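Local coordinates for CDP-glucose-4,6-dehydratase (Yersinia pseudotuberculosis, PDB 1RKX), which converts CDP-D-glucose to CDP-4-keto-6-deoxy-D-glucose by an NAD-dependent 4,6-dehydration, as a member of the short-chain dehydrogenase/reductase family, at residues C[5-10]-C[244-249]. Numbering follows the deposited sequence.
Sequences SFWQGK and LLAQKL
Phe6 and Trp7 present their aromatic rings to Gln247 and Ala246, an aromatic-aliphatic packing contact that joins the short N-terminal helix 4-7 to helix 236-251 on one side of the central parallel sheet. Its centre is the aliphatic part of Gln247: CG lies over the middle of the Phe6 ring, 3.4 Å from the centroid and 10° off the ring normal, a well-centred CH-pi contact. The two side chains run past each other in opposite directions, and the Gln247 chain, extended beyond CG, carries its terminal amide on past the ring to lie against Phe6 CB, its plane only 17° from that of the ring. On the opposite face of the ring lies Lys10 CE, offset toward the rim. Lys10 NZ donates to Phe6 O at 2.7 Å, in the carbonyl plane, and the lysine also makes a cation-pi contact with Tyr250. The chain folds over here through a type II turn from Trp7 to Lys10, closed by Lys10 N to Trp7 O at 3.0 Å, just ahead of strand 11-15, the first strand of the NAD-binding Rossmann fold. Trp7 meets helix 236-251 by its edge: CH2 is 3.6 Å from Ala246 CB, which sits near the indole plane, while Phe6 CD2 rests over one indole face. The indole N-H is used as well. Trp7 NE1 donates to a water oxygen at 2.9 Å, and the same water donates to Gln247 OE1, bridging the two segments where no direct hydrogen bond spans them. Beneath this layer, Trp7 and Ala246 both pack on Phe85 of strand 83-86, and Ile83 of the same strand touches both aromatic residues.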
# COMPACT_ATOMS: atom_id res chain seq x y z
N SER C 5 -33.50 25.70 3.10
CA SER C 5 -34.47 25.50 4.17
C SER C 5 -33.81 24.96 5.43
O SER C 5 -34.07 25.44 6.53
CB SER C 5 -35.56 24.52 3.70
OG SER C 5 -36.45 24.20 4.76
N PHE C 6 -32.94 23.96 5.25
CA PHE C 6 -32.22 23.33 6.36
C PHE C 6 -31.46 24.30 7.25
O PHE C 6 -31.49 24.20 8.47
CB PHE C 6 -31.23 22.29 5.81
CG PHE C 6 -30.30 21.72 6.85
CD1 PHE C 6 -30.71 20.69 7.68
CD2 PHE C 6 -29.02 22.25 7.01
CE1 PHE C 6 -29.85 20.17 8.66
CE2 PHE C 6 -28.15 21.74 7.99
CZ PHE C 6 -28.57 20.70 8.81
N TRP C 7 -30.77 25.25 6.62
CA TRP C 7 -29.96 26.22 7.36
C TRP C 7 -30.73 27.27 8.14
O TRP C 7 -30.18 27.88 9.06
CB TRP C 7 -28.97 26.88 6.41
CG TRP C 7 -28.01 25.87 5.88
CD1 TRP C 7 -28.10 25.18 4.69
CD2 TRP C 7 -26.89 25.32 6.58
NE1 TRP C 7 -27.10 24.24 4.62
CE2 TRP C 7 -26.35 24.30 5.76
CE3 TRP C 7 -26.29 25.58 7.82
CZ2 TRP C 7 -25.23 23.54 6.15
CZ3 TRP C 7 -25.18 24.83 8.21
CH2 TRP C 7 -24.67 23.82 7.37
N GLN C 8 -31.99 27.48 7.78
CA GLN C 8 -32.80 28.48 8.46
C GLN C 8 -32.85 28.23 9.97
O GLN C 8 -33.31 27.18 10.43
CB GLN C 8 -34.22 28.47 7.90
CG GLN C 8 -35.09 29.62 8.38
CD GLN C 8 -34.54 30.98 7.96
OE1 GLN C 8 -34.29 31.22 6.78
NE2 GLN C 8 -34.36 31.87 8.93
N GLY C 9 -32.36 29.20 10.74
CA GLY C 9 -32.38 29.07 12.19
C GLY C 9 -31.33 28.19 12.85
O GLY C 9 -31.31 28.08 14.08
N LYS C 10 -30.47 27.55 12.06
CA LYS C 10 -29.43 26.69 12.64
C LYS C 10 -28.36 27.54 13.32
O LYS C 10 -27.96 28.58 12.80
CB LYS C 10 -28.76 25.83 11.57
CG LYS C 10 -29.64 24.72 10.99
CD LYS C 10 -29.96 23.67 12.03
CE LYS C 10 -30.73 22.50 11.44
NZ LYS C 10 -32.03 22.92 10.84
N LEU C 244 -22.81 20.83 2.15
CA LEU C 244 -23.50 19.59 1.85
C LEU C 244 -23.14 18.53 2.88
O LEU C 244 -24.01 17.80 3.37
CB LEU C 244 -23.10 19.10 0.45
CG LEU C 244 -23.71 17.79 -0.02
CD1 LEU C 244 -25.23 17.92 -0.09
CD2 LEU C 244 -23.14 17.43 -1.39
N LEU C 245 -21.86 18.44 3.21
CA LEU C 245 -21.40 17.47 4.20
C LEU C 245 -22.00 17.76 5.58
O LEU C 245 -22.42 16.85 6.28
CB LEU C 245 -19.87 17.50 4.30
CG LEU C 245 -19.24 16.62 5.39
CD1 LEU C 245 -19.59 15.16 5.15
CD2 LEU C 245 -17.73 16.82 5.39
N ALA C 246 -22.02 19.04 5.96
CA ALA C 246 -22.56 19.43 7.25
C ALA C 246 -24.01 18.97 7.38
O ALA C 246 -24.42 18.45 8.42
CB ALA C 246 -22.48 20.94 7.42
N GLN C 247 -24.78 19.18 6.33
CA GLN C 247 -26.18 18.80 6.35
C GLN C 247 -26.32 17.30 6.56
O GLN C 247 -27.13 16.85 7.37
CB GLN C 247 -26.87 19.21 5.04
CG GLN C 247 -28.38 19.33 5.19
CD GLN C 247 -29.08 19.61 3.88
OE1 GLN C 247 -28.56 20.34 3.03
NE2 GLN C 247 -30.26 19.04 3.71
N LYS C 248 -25.51 16.52 5.85
CA LYS C 248 -25.56 15.07 5.98
C LYS C 248 -25.11 14.59 7.35
O LYS C 248 -25.70 13.67 7.90
CB LYS C 248 -24.73 14.41 4.88
CG LYS C 248 -25.42 14.42 3.52
CD LYS C 248 -24.71 13.54 2.52
CE LYS C 248 -25.53 13.36 1.26
NZ LYS C 248 -25.81 14.65 0.57
N LEU C 249 -24.07 15.21 7.90
CA LEU C 249 -23.59 14.84 9.23
C LEU C 249 -24.70 15.10 10.24
O LEU C 249 -24.91 14.33 11.17
CB LEU C 249 -22.36 15.68 9.60
CG LEU C 249 -21.04 15.34 8.89
CD1 LEU C 249 -20.05 16.48 9.10
CD2 LEU C 249 -20.50 14.03 9.41
O HOH W 1 -26.62 21.91 2.90